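Phosphogluconate dehydrogenase NAD-binding putative C-terminal domain-containing protein (Sinorhizobium meliloti, PDB 4EZB) is of uncharacterised function but probably acts as an oxidoreductase with a Rossmann-like, probably nucleotide-binding domain. Local coordinates at residues Asn121-Pro125 with Asp126-Leu130; Met148-Val151 with Pro152-Ala155; Met196-Ser199 with Val200-Gly204; Arg256-Glu259 with Met260-Ala264; Ala264-Ile267 with Glu268-Leu272. All coordinates share one frame; numbering follows the deposited sequence.

Interaction 1. Residues Asn121-Pro125 with Asp126-Leu130; sequences NSVGP and DTKAL
Lys-128 reaches back from the first turn of helix 125-136 into the loop before it, and its NZ gives Asn-121 O a hydrogen bond of 3.0 Å, arriving in the carbonyl plane on a lone pair. A bend at the second torsion (chi2 -60°) folds the chain back over the loop, after which CD and CE run out extended to the amine. The same NZ makes a salt bridge with Asp-119 OD2 and a hydrogen bond with Gly-145 O, so three oxygens fix this buried group. Among the main-chain bonds, Lys-128 N meets Gly-124 O at 3.1 Å almost straight (168°), and Ala-129 N meets Pro-125 O at 2.9 Å; they open the helix behind Gly-124, its N-cap residue. One water ties the polar groups of this end together: it accepts from Gly-124 N at 2.8 Å, donates to Asp-126 OD1 at 2.6 Å, and bonds Thr-127 OG1 at 2.9 Å. Asp-126 OD1 also takes a weak bond from Thr-127 N. Apolar contact is supplied by Val-123, which crosses Thr-127 at about a right angle with the two CB atoms 3.8 Å apart, while its CG2 lies 3.8 Å from Lys-128 CD, beside the bent part of the lysine. The turn links strand 116-119 of the Rossmann-like sheet to helix 125-136. Thr-100 of helix 100-107 packs on Asn-121, Val-123 and Thr-127, whereas Pro-125 rests on Ser-192, Ser-193 and Met-196 of helix 190-218.

Interaction 2. Residues Met148-Val151 with Pro152-Ala155; sequences MARV and PPYA
Tyr-154 holds CG anti to its carbonyl carbon (chi1 -64°), which lays the ring beside Ala-149 and the Arg-150 carbonyl. Arg-150 bends at its third torsion (chi3 -66°), bringing the guanidinium round beside the two prolines. The tyrosine ring presents its edge to a carbonyl oxygen: CD2 lies 3.3 Å from Arg-150 O, which sits near the ring plane, and CE2 touches Ala-149 CB at 4.0 Å. On the arginine, Pro-152 CG stands at the edge of the guanidinium, 4.1 Å from NH1, and Pro-153 CD is 4.2 Å from the same nitrogen. The arginine side chain crosses both proline rings at about a right angle. Pro-153 CD also lies 3.5 Å from Arg-150 O, so this oxygen has carbon neighbours from both the proline and the tyrosine.

Val-151 O is the polar centre of the turn and accepts twice. Ala-155 N comes in nearly along the C=O axis at 2.7 Å, and Tyr-154 N, 2.8 Å away, lies 44° out of the carbonyl plane. These amides, four and three residues on, close the turn; the two prolines between have no N-H to offer. At the Val-Pro junction, Val-151 CB and Pro-152 CD are brought within 3.4 Å across the peptide bond.

The loop connects the antiparallel strands 141-147 and 159-163. Val-151 turns its side chain onto Ala-35, Ser-38 and Ile-39 of helix 34-44, and Met-148 pairs through its backbone with Pro-159 while packing on Lys-195 of helix 190-218.

Interaction 3. Residues Met196-Ser199 with Val200-Gly204; sequences MIRS and VMIKG
Ser-199 O takes Lys-203 N at 2.8 Å in a regular alpha-helical bond, but three residues earlier Val-200 N bonds Ile-197 O at 2.9 Å from 62° above the carbonyl plane, a 3-10-type link to the third residue back. The side chains of Ser-199 and Lys-203 repeat the backbone pairing. Lys-203 CB lies 3.2 Å from Ser-199 O, and a bend at chi2 (82°) folds the chain back along the helix until Lys-203 NZ donates to Ser-199 OG at 3.1 Å. The main partner of that amine is Glu-259, with which it forms a salt bridge, so the serine oxygen is a second support that probably helps to place the ammonium group.

On an adjoining face Arg-198 and Ile-202 meet. Arg-198 is extended from CG to NE, and the Ile-202 methyl CD1 sits over the centre of one guanidinium face, 3.8 Å from Arg-198 CZ. Ile-202 CG1 also presses on Arg-198 O at 3.2 Å, so the isoleucine touches both the backbone and the planar tip of the same residue.

This part of helix 190-218 is buried among helices. Met-196 packs on Ala-263 and Thr-266, and Val-200 on Ile-267, all of helix 238-268. From the second subunit, Ile-225 covers Ile-197, Ala-212 covers Met-201 and Thr-232 covers Ile-202, which places the helix at the dimer interface.

Interaction 4. Residues Arg256-Glu259 with Met260-Ala264; sequences RVTE and MTEAA
Thr-261 lies one helical turn beyond Val-257. Its CB rests 3.5 Å from Val-257 O, and at the tip OG1 donates to that same oxygen at 2.5 Å, a length whose exact value is doubtful; it also stands 4.0 Å from Val-257 CG1. With OG1 anti to its own carbonyl carbon (chi1 -44°), the hydroxyl is turned back down the helix. Thr-261 N bonds Val-257 O as well, at 2.9 Å, and the two donors reach it from opposite faces of the carbonyl plane.

Glu-262 likewise leans on the residue four positions back. Glu-262 N meets Thr-258 O at 3.0 Å in a well-aligned bond, its CD lies 3.5 Å from that oxygen, and carboxylate OE2 touches the Thr-258 methyl CG2 at 3.4 Å. Arg-256, further back, is held by a salt bridge to Glu-206, while Met-260 packs on Ala-280 and Cys-281 of helix 275-291. A threonine hydroxyl sharing the carbonyl four residues earlier with its own amide is a familiar feature of alpha-helices; here it occurs in the long helix 238-268 of the helical C-terminal part, within the DUF1932 family region.

Interaction 5. Residues Ala264-Ile267 with Glu268-Leu272; sequences AETI and ESFGL
Ile-267 O is gripped by two amides as helix 238-268 gives way to the following loop: Phe-270 N at 3.0 Å, 63° out of the carbonyl plane, and Leu-272 N in a weak bond of 3.4 Å. With Gly-271 N bonded to Glu-268 O at 2.8 Å, and Gly-271 at positive phi, the pattern is that of a Schellman motif. Its usual hydrophobic contact is present too, Ile-267 CG2 lying 3.8 Å from Leu-272 CB as the two side chains meet at a slant.

Thr-266 O receives the side-chain bond of the turn. Ser-269 OG donates to it at 2.6 Å, tilted only 19° from the carbonyl plane, so the hydroxyl is folded back onto the preceding helical turn. The same oxygen faces the ring of Phe-270, whose CD2 is 3.2 Å from it. Phe-270 CG stands anti to the carbonyl carbon (chi1 -66°), which lays the ring alongside Thr-266; the two side chains point the same way, the phenylalanine CE2 touching the threonine methyl CG2 at 3.8 Å. The hydroxyl on the other branch of Thr-266 bonds Glu-262 O.

Glu-268 packs its CB, CG and CD against Ala-264 O, and its OE2 makes a salt bridge with Arg-278 of helix 275-291. Across the dimer, Arg-218 NE of the second subunit bonds Phe-270 O, and Ala-219 of that subunit packs on the ring. Within the turn itself, Ser-269 OG stands over the centre of one face of the Phe-270 ring, 4.1 Å above its plane.

How the interactions relate
Met-196 of interaction 3 is the hub: its CE lies 3.6 Å from Gly-124 CA of interaction 1, and its CG 3.3 Å from Ala-263 CA of interaction 4 and 3.2 Å from Thr-266 OG1 of interaction 5. A salt bridge, Lys-203 NZ to Glu-259 OE1 at 2.6 Å, also ties interactions 3 and 4. Interaction 1 meets interaction 5 directly, Asp-126 OD2 standing 3.7 Å from Ser-269 OG. Interaction 2 joins only through Met-148 CE, 3.8 Å from Arg-198 NH1. Interactions 4 and 5 share Ala-264; interaction 5 runs from the end of the same helix into the following loop. Together the contacts span the junction between the probable nucleotide-binding domain, holding interactions 1 and 2, and the helical part.

Interaction 1. Residues Asn121-Pro125 with Asp126-Leu130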
loop_
_atom_site.group_PDB
_atom_site.type_symbol
_atom_site.label_atom_id
_atom_site.label_comp_id
_atom_site.label_asym_id
_atom_site.label_seq_id
_atom_site.Cartn_x
_atom_site.Cartn_y
_atom_site.Cartn_z
ATOM N N ASN A 121 3.328 13.238 24.744
ATOM C CA ASN A 121 1.966 13.297 24.240
ATOM C C ASN A 121 1.715 12.834 22.807
ATOM O O ASN A 121 2.588 12.912 21.985
ATOM C CB ASN A 121 1.423 14.677 24.469
ATOM C CG ASN A 121 1.444 15.047 25.917
ATOM O OD1 ASN A 121 0.865 14.372 26.732
ATOM N ND2 ASN A 121 2.157 16.080 26.246
ATOM N N SER A 122 0.519 12.333 22.520
ATOM C CA SER A 122 0.213 11.799 21.179
ATOM C C SER A 122 -0.118 12.901 20.185
ATOM O O SER A 122 -1.240 12.968 19.692
ATOM C CB SER A 122 -0.956 10.814 21.225
ATOM O OG SER A 122 -1.060 10.226 22.500
ATOM N N VAL A 123 0.853 13.756 19.885
ATOM C CA VAL A 123 0.652 14.865 18.959
ATOM C C VAL A 123 1.697 14.825 17.841
ATOM O O VAL A 123 2.679 14.090 17.942
ATOM C CB VAL A 123 0.608 16.226 19.705
ATOM C CG1 VAL A 123 -0.624 16.308 20.603
ATOM C CG2 VAL A 123 1.880 16.468 20.531
ATOM N N GLY A 124 1.473 15.574 16.764
ATOM C CA GLY A 124 2.404 15.569 15.643
ATOM C C GLY A 124 3.582 16.487 15.899
ATOM O O GLY A 124 3.552 17.220 16.881
ATOM N N PRO A 125 4.618 16.464 15.010
ATOM C CA PRO A 125 5.854 17.243 15.184
ATOM C C PRO A 125 5.623 18.748 15.245
ATOM O O PRO A 125 6.418 19.474 15.831
ATOM C CB PRO A 125 6.691 16.887 13.943
ATOM C CG PRO A 125 5.716 16.325 12.970
ATOM C CD PRO A 125 4.714 15.598 13.822
ATOM N N ASP A 126 4.541 19.190 14.629
ATOM C CA ASP A 126 4.093 20.590 14.625
ATOM C C ASP A 126 3.822 21.109 16.043
ATOM O O ASP A 126 4.441 22.101 16.486
ATOM C CB ASP A 126 2.819 20.672 13.777
ATOM C CG ASP A 126 2.063 19.322 13.740
ATOM O OD1 ASP A 126 1.074 19.180 14.492
ATOM O OD2 ASP A 126 2.494 18.390 12.998
ATOM N N THR A 127 2.907 20.433 16.739
ATOM C CA THR A 127 2.613 20.684 18.155
ATOM C C THR A 127 3.830 20.457 19.052
ATOM O O THR A 127 4.080 21.231 19.975
ATOM C CB THR A 127 1.457 19.794 18.659
ATOM O OG1 THR A 127 0.381 19.849 17.721
ATOM C CG2 THR A 127 0.941 20.284 20.009
ATOM N N LYS A 128 4.591 19.405 18.782
ATOM C CA LYS A 128 5.829 19.168 19.527
ATOM C C LYS A 128 6.739 20.388 19.434
ATOM O O LYS A 128 7.390 20.750 20.418
ATOM C CB LYS A 128 6.606 17.969 18.979
ATOM C CG LYS A 128 5.951 16.604 19.142
ATOM C CD LYS A 128 5.668 16.206 20.593
ATOM C CE LYS A 128 5.470 14.696 20.639
ATOM N NZ LYS A 128 5.277 14.235 22.036
ATOM N N ALA A 129 6.801 20.986 18.237
ATOM C CA ALA A 129 7.641 22.149 17.999
ATOM C C ALA A 129 7.168 23.346 18.813
ATOM O O ALA A 129 7.980 24.124 19.295
ATOM C CB ALA A 129 7.715 22.491 16.513
ATOM N N LEU A 130 5.859 23.479 18.980
ATOM C CA LEU A 130 5.319 24.576 19.785
ATOM C C LEU A 130 5.588 24.346 21.282
ATOM O O LEU A 130 5.919 25.296 22.001
ATOM C CB LEU A 130 3.833 24.815 19.476
ATOM C CG LEU A 130 3.534 25.298 18.047
ATOM C CD1 LEU A 130 2.102 24.982 17.651
ATOM C CD2 LEU A 130 3.792 26.794 17.873
HETATM O O HOH W 1 -0.362 17.621 16.054
#

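Interaction 2. Residues Met148-Val151 with Pro152-Ala155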
loop_
_atom_site.group_PDB
_atom_site.type_symbol
_atom_site.label_atom_id
_atom_site.label_comp_id
_atom_site.label_asym_id
_atom_site.label_seq_id
_atom_site.Cartn_x
_atom_site.Cartn_y
_atom_site.Cartn_z
HETATM N N MSE A 148 5.432 4.178 21.759
HETATM C CA MSE A 148 5.276 3.311 20.577
HETATM C C MSE A 148 4.286 2.189 20.745
HETATM O O MSE A 148 3.987 1.465 19.790
HETATM C CB MSE A 148 6.614 2.674 20.178
HETATM C CG MSE A 148 7.643 3.702 19.717
HETATM SE SE MSE A 148 6.880 4.860 18.305
HETATM C CE MSE A 148 6.480 3.443 16.984
ATOM N N ALA A 149 3.789 2.014 21.958
ATOM C CA ALA A 149 2.807 0.979 22.242
ATOM C C ALA A 149 1.892 1.479 23.340
ATOM O O ALA A 149 2.200 2.469 24.004
ATOM C CB ALA A 149 3.511 -0.303 22.683
ATOM N N ARG A 150 0.781 0.784 23.559
ATOM C CA ARG A 150 -0.040 1.053 24.731
ATOM C C ARG A 150 0.764 0.739 25.995
ATOM O O ARG A 150 1.602 -0.166 26.006
ATOM C CB ARG A 150 -1.358 0.281 24.674
ATOM C CG ARG A 150 -2.299 0.762 23.572
ATOM C CD ARG A 150 -3.769 0.551 23.923
ATOM N NE ARG A 150 -4.131 -0.868 24.011
ATOM C CZ ARG A 150 -4.257 -1.554 25.147
ATOM N NH1 ARG A 150 -4.057 -0.967 26.325
ATOM N NH2 ARG A 150 -4.587 -2.838 25.105
ATOM N N VAL A 151 0.523 1.519 27.045
ATOM C CA VAL A 151 1.393 1.527 28.230
ATOM C C VAL A 151 1.082 0.413 29.250
ATOM O O VAL A 151 2.020 -0.264 29.713
ATOM C CB VAL A 151 1.448 2.929 28.890
ATOM C CG1 VAL A 151 2.493 2.957 29.988
ATOM C CG2 VAL A 151 1.761 3.994 27.845
ATOM N N PRO A 152 -0.225 0.214 29.596
ATOM C CA PRO A 152 -0.617 -0.873 30.501
ATOM C C PRO A 152 0.127 -2.217 30.311
ATOM O O PRO A 152 0.699 -2.714 31.278
ATOM C CB PRO A 152 -2.126 -1.009 30.245
ATOM C CG PRO A 152 -2.563 0.380 29.941
ATOM C CD PRO A 152 -1.394 1.064 29.262
ATOM N N PRO A 153 0.162 -2.781 29.082
ATOM C CA PRO A 153 0.827 -4.098 28.984
ATOM C C PRO A 153 2.355 -4.090 29.179
ATOM O O PRO A 153 2.950 -5.165 29.266
ATOM C CB PRO A 153 0.473 -4.582 27.563
ATOM C CG PRO A 153 -0.641 -3.695 27.091
ATOM C CD PRO A 153 -0.427 -2.378 27.787
ATOM N N TYR A 154 2.973 -2.903 29.257
ATOM C CA TYR A 154 4.442 -2.789 29.336
ATOM C C TYR A 154 4.961 -2.023 30.541
ATOM O O TYR A 154 6.111 -2.214 30.948
ATOM C CB TYR A 154 4.997 -2.130 28.078
ATOM C CG TYR A 154 4.771 -2.927 26.828
ATOM C CD1 TYR A 154 5.756 -3.793 26.348
ATOM C CD2 TYR A 154 3.571 -2.823 26.119
ATOM C CE1 TYR A 154 5.554 -4.532 25.196
ATOM C CE2 TYR A 154 3.358 -3.555 24.964
ATOM C CZ TYR A 154 4.354 -4.407 24.509
ATOM O OH TYR A 154 4.151 -5.139 23.363
ATOM N N ALA A 155 4.124 -1.138 31.084
ATOM C CA ALA A 155 4.538 -0.209 32.141
ATOM C C ALA A 155 5.769 0.614 31.753
ATOM O O ALA A 155 5.781 1.237 30.702
ATOM C CB ALA A 155 4.746 -0.937 33.460
#

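Interaction 3. Residues Met196-Ser199 with Val200-Gly204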
loop_
_atom_site.group_PDB
_atom_site.type_symbol
_atom_site.label_atom_id
_atom_site.label_comp_id
_atom_site.label_asym_id
_atom_site.label_seq_id
_atom_site.Cartn_x
_atom_site.Cartn_y
_atom_site.Cartn_z
HETATM N N MSE A 196 4.602 8.351 13.272
HETATM C CA MSE A 196 3.553 8.639 12.302
HETATM C C MSE A 196 3.798 8.058 10.931
HETATM O O MSE A 196 2.886 7.472 10.332
HETATM C CB MSE A 196 3.436 10.144 12.176
HETATM C CG MSE A 196 1.984 10.528 12.386
HETATM SE SE MSE A 196 1.594 10.841 14.293
HETATM C CE MSE A 196 2.995 12.165 14.704
ATOM N N ILE A 197 5.006 8.231 10.404
ATOM C CA ILE A 197 5.322 7.696 9.076
ATOM C C ILE A 197 5.283 6.150 9.027
ATOM O O ILE A 197 4.899 5.550 8.019
ATOM C CB ILE A 197 6.646 8.275 8.554
ATOM C CG1 ILE A 197 6.473 9.787 8.312
ATOM C CG2 ILE A 197 7.067 7.615 7.242
ATOM C CD1 ILE A 197 7.784 10.556 8.276
ATOM N N ARG A 198 5.674 5.526 10.128
ATOM C CA ARG A 198 5.684 4.081 10.279
ATOM C C ARG A 198 4.266 3.546 10.069
ATOM O O ARG A 198 4.091 2.429 9.582
ATOM C CB ARG A 198 6.172 3.730 11.684
ATOM C CG ARG A 198 6.159 2.255 12.025
ATOM C CD ARG A 198 6.579 1.996 13.470
ATOM N NE ARG A 198 6.331 0.600 13.833
ATOM C CZ ARG A 198 5.286 0.169 14.540
ATOM N NH1 ARG A 198 4.374 1.021 15.005
ATOM N NH2 ARG A 198 5.158 -1.128 14.800
ATOM N N SER A 199 3.273 4.350 10.445
ATOM C CA SER A 199 1.852 4.031 10.232
ATOM C C SER A 199 1.459 3.923 8.786
ATOM O O SER A 199 0.559 3.154 8.445
ATOM C CB SER A 199 0.973 5.101 10.856
ATOM O OG SER A 199 0.549 4.676 12.122
ATOM N N VAL A 200 2.138 4.695 7.941
ATOM C CA VAL A 200 1.795 4.809 6.532
ATOM C C VAL A 200 1.961 3.491 5.796
ATOM O O VAL A 200 1.064 3.069 5.066
ATOM C CB VAL A 200 2.594 5.949 5.860
ATOM C CG1 VAL A 200 2.436 5.940 4.340
ATOM C CG2 VAL A 200 2.130 7.268 6.442
HETATM N N MSE A 201 3.094 2.838 6.009
HETATM C CA MSE A 201 3.363 1.539 5.397
HETATM C C MSE A 201 2.444 0.479 5.941
HETATM O O MSE A 201 1.904 -0.333 5.195
HETATM C CB MSE A 201 4.805 1.165 5.703
HETATM C CG MSE A 201 5.780 1.932 4.807
HETATM SE SE MSE A 201 5.489 1.560 2.881
HETATM C CE MSE A 201 5.307 -0.411 2.869
ATOM N N ILE A 202 2.243 0.495 7.251
ATOM C CA ILE A 202 1.529 -0.574 7.926
ATOM C C ILE A 202 0.028 -0.515 7.623
ATOM O O ILE A 202 -0.556 -1.491 7.210
ATOM C CB ILE A 202 1.810 -0.557 9.454
ATOM C CG1 ILE A 202 3.332 -0.725 9.735
ATOM C CG2 ILE A 202 0.961 -1.609 10.149
ATOM C CD1 ILE A 202 3.750 -0.604 11.195
ATOM N N LYS A 203 -0.566 0.646 7.820
ATOM C CA LYS A 203 -1.972 0.869 7.513
ATOM C C LYS A 203 -2.276 1.039 6.021
ATOM O O LYS A 203 -3.442 0.863 5.583
ATOM C CB LYS A 203 -2.462 2.107 8.266
ATOM C CG LYS A 203 -3.031 1.803 9.652
ATOM C CD LYS A 203 -1.958 1.651 10.713
ATOM C CE LYS A 203 -2.466 2.072 12.090
ATOM N NZ LYS A 203 -1.271 2.266 12.953
ATOM N N GLY A 204 -1.250 1.430 5.270
ATOM C CA GLY A 204 -1.317 1.513 3.827
ATOM C C GLY A 204 -1.490 0.117 3.286
ATOM O O GLY A 204 -2.360 -0.135 2.457
#

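Interaction 4. Residues Arg256-Glu259 with Met260-Ala264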
loop_
_atom_site.group_PDB
_atom_site.type_symbol
_atom_site.label_atom_id
_atom_site.label_comp_id
_atom_site.label_asym_id
_atom_site.label_seq_id
_atom_site.Cartn_x
_atom_site.Cartn_y
_atom_site.Cartn_z
ATOM N N ARG A 256 -7.383 2.944 14.553
ATOM C CA ARG A 256 -6.475 2.856 13.392
ATOM C C ARG A 256 -6.687 3.994 12.370
ATOM O O ARG A 256 -5.728 4.447 11.718
ATOM C CB ARG A 256 -6.586 1.479 12.713
ATOM C CG ARG A 256 -6.074 0.330 13.581
ATOM C CD ARG A 256 -6.265 -1.034 12.937
ATOM N NE ARG A 256 -5.235 -1.328 11.943
ATOM C CZ ARG A 256 -4.001 -1.766 12.211
ATOM N NH1 ARG A 256 -3.597 -1.970 13.461
ATOM N NH2 ARG A 256 -3.151 -2.000 11.211
ATOM N N VAL A 257 -7.939 4.451 12.247
ATOM C CA VAL A 257 -8.271 5.622 11.429
ATOM C C VAL A 257 -7.763 6.947 12.022
ATOM O O VAL A 257 -7.370 7.849 11.267
ATOM C CB VAL A 257 -9.787 5.703 11.167
ATOM C CG1 VAL A 257 -10.193 7.066 10.606
ATOM C CG2 VAL A 257 -10.193 4.597 10.219
ATOM N N THR A 258 -7.792 7.069 13.353
ATOM C CA THR A 258 -7.216 8.236 14.040
ATOM C C THR A 258 -5.713 8.316 13.778
ATOM O O THR A 258 -5.236 9.325 13.281
ATOM C CB THR A 258 -7.465 8.221 15.562
ATOM O OG1 THR A 258 -8.736 7.625 15.841
ATOM C CG2 THR A 258 -7.439 9.641 16.115
ATOM N N GLU A 259 -4.988 7.242 14.095
ATOM C CA GLU A 259 -3.549 7.110 13.787
ATOM C C GLU A 259 -3.189 7.488 12.335
ATOM O O GLU A 259 -2.142 8.098 12.091
ATOM C CB GLU A 259 -3.069 5.681 14.068
ATOM C CG GLU A 259 -3.273 5.205 15.497
ATOM C CD GLU A 259 -3.031 3.716 15.656
ATOM O OE1 GLU A 259 -1.963 3.230 15.220
ATOM O OE2 GLU A 259 -3.906 3.026 16.225
HETATM N N MSE A 260 -4.058 7.112 11.389
HETATM C CA MSE A 260 -3.898 7.453 9.960
HETATM C C MSE A 260 -4.150 8.916 9.680
HETATM O O MSE A 260 -3.399 9.532 8.920
HETATM C CB MSE A 260 -4.801 6.587 9.066
HETATM C CG MSE A 260 -4.187 6.323 7.686
HETATM SE SE MSE A 260 -2.298 5.744 7.810
HETATM C CE MSE A 260 -1.933 5.152 5.965
ATOM N N THR A 261 -5.202 9.477 10.287
ATOM C CA THR A 261 -5.549 10.899 10.130
ATOM C C THR A 261 -4.418 11.807 10.616
ATOM O O THR A 261 -4.125 12.831 9.996
ATOM C CB THR A 261 -6.851 11.271 10.875
ATOM O OG1 THR A 261 -7.843 10.262 10.654
ATOM C CG2 THR A 261 -7.386 12.635 10.399
ATOM N N GLU A 262 -3.789 11.421 11.722
ATOM C CA GLU A 262 -2.652 12.148 12.266
ATOM C C GLU A 262 -1.475 12.052 11.310
ATOM O O GLU A 262 -0.805 13.057 11.059
ATOM C CB GLU A 262 -2.270 11.605 13.641
ATOM C CG GLU A 262 -3.226 11.998 14.757
ATOM C CD GLU A 262 -3.365 10.915 15.817
ATOM O OE1 GLU A 262 -2.474 10.034 15.912
ATOM O OE2 GLU A 262 -4.376 10.935 16.554
ATOM N N ALA A 263 -1.241 10.849 10.773
ATOM C CA ALA A 263 -0.131 10.616 9.840
ATOM C C ALA A 263 -0.206 11.462 8.561
ATOM O O ALA A 263 0.816 12.007 8.117
ATOM C CB ALA A 263 0.022 9.138 9.522
ATOM N N ALA A 264 -1.405 11.587 7.988
ATOM C CA ALA A 264 -1.641 12.487 6.853
ATOM C C ALA A 264 -1.299 13.941 7.187
ATOM O O ALA A 264 -0.680 14.634 6.377
ATOM C CB ALA A 264 -3.083 12.376 6.357
#

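Interaction 5. Residues Ala264-Ile267 with Glu268-Leu272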
loop_
_atom_site.group_PDB
_atom_site.type_symbol
_atom_site.label_atom_id
_atom_site.label_comp_id
_atom_site.label_asym_id
_atom_site.label_seq_id
_atom_site.Cartn_x
_atom_site.Cartn_y
_atom_site.Cartn_z
ATOM N N ALA A 264 -1.405 11.587 7.988
ATOM C CA ALA A 264 -1.641 12.487 6.853
ATOM C C ALA A 264 -1.299 13.941 7.187
ATOM O O ALA A 264 -0.680 14.634 6.377
ATOM C CB ALA A 264 -3.083 12.376 6.357
ATOM N N GLU A 265 -1.704 14.392 8.378
ATOM C CA GLU A 265 -1.389 15.753 8.872
ATOM C C GLU A 265 0.121 15.968 9.092
ATOM O O GLU A 265 0.655 17.024 8.785
ATOM C CB GLU A 265 -2.163 16.040 10.168
ATOM C CG GLU A 265 -3.647 16.315 9.965
ATOM C CD GLU A 265 -4.502 15.867 11.139
ATOM O OE1 GLU A 265 -4.025 15.891 12.300
ATOM O OE2 GLU A 265 -5.668 15.489 10.893
ATOM N N THR A 266 0.799 14.954 9.620
ATOM C CA THR A 266 2.255 14.982 9.791
ATOM C C THR A 266 2.967 15.143 8.451
ATOM O O THR A 266 3.860 15.987 8.302
ATOM C CB THR A 266 2.739 13.696 10.490
ATOM O OG1 THR A 266 2.213 13.660 11.819
ATOM C CG2 THR A 266 4.250 13.619 10.548
ATOM N N ILE A 267 2.551 14.351 7.472
ATOM C CA ILE A 267 3.162 14.393 6.155
ATOM C C ILE A 267 2.839 15.730 5.498
ATOM O O ILE A 267 3.702 16.357 4.892
ATOM C CB ILE A 267 2.695 13.210 5.278
ATOM C CG1 ILE A 267 3.113 11.878 5.908
ATOM C CG2 ILE A 267 3.262 13.317 3.864
ATOM C CD1 ILE A 267 2.280 10.716 5.411
ATOM N N GLU A 268 1.593 16.168 5.632
ATOM C CA GLU A 268 1.202 17.464 5.108
ATOM C C GLU A 268 2.040 18.557 5.753
ATOM O O GLU A 268 2.507 19.471 5.068
ATOM C CB GLU A 268 -0.290 17.701 5.320
ATOM C CG GLU A 268 -1.138 17.072 4.224
ATOM C CD GLU A 268 -2.589 16.888 4.618
ATOM O OE1 GLU A 268 -3.078 17.627 5.504
ATOM O OE2 GLU A 268 -3.237 15.991 4.035
ATOM N N SER A 269 2.258 18.427 7.063
ATOM C CA SER A 269 3.053 19.384 7.831
ATOM C C SER A 269 4.467 19.560 7.267
ATOM O O SER A 269 5.138 20.540 7.580
ATOM C CB SER A 269 3.081 19.007 9.331
ATOM O OG SER A 269 4.198 18.192 9.669
ATOM N N PHE A 270 4.913 18.615 6.437
ATOM C CA PHE A 270 6.242 18.698 5.802
ATOM C C PHE A 270 6.242 19.304 4.403
ATOM O O PHE A 270 7.261 19.237 3.703
ATOM C CB PHE A 270 6.908 17.315 5.728
ATOM C CG PHE A 270 7.257 16.731 7.065
ATOM C CD1 PHE A 270 7.966 17.477 8.008
ATOM C CD2 PHE A 270 6.907 15.415 7.369
ATOM C CE1 PHE A 270 8.290 16.931 9.239
ATOM C CE2 PHE A 270 7.231 14.868 8.596
ATOM C CZ PHE A 270 7.928 15.620 9.525
ATOM N N GLY A 271 5.109 19.886 3.997
ATOM C CA GLY A 271 4.938 20.410 2.642
ATOM C C GLY A 271 4.635 19.347 1.592
ATOM O O GLY A 271 4.738 19.604 0.395
ATOM N N LEU A 272 4.272 18.144 2.027
ATOM C CA LEU A 272 3.956 17.058 1.094
ATOM C C LEU A 272 2.468 16.747 1.079
ATOM O O LEU A 272 1.820 16.731 2.128
ATOM C CB LEU A 272 4.732 15.774 1.440
ATOM C CG LEU A 272 6.253 15.715 1.279
ATOM C CD1 LEU A 272 6.825 14.390 1.798
ATOM C CD2 LEU A 272 6.638 15.938 -0.170
#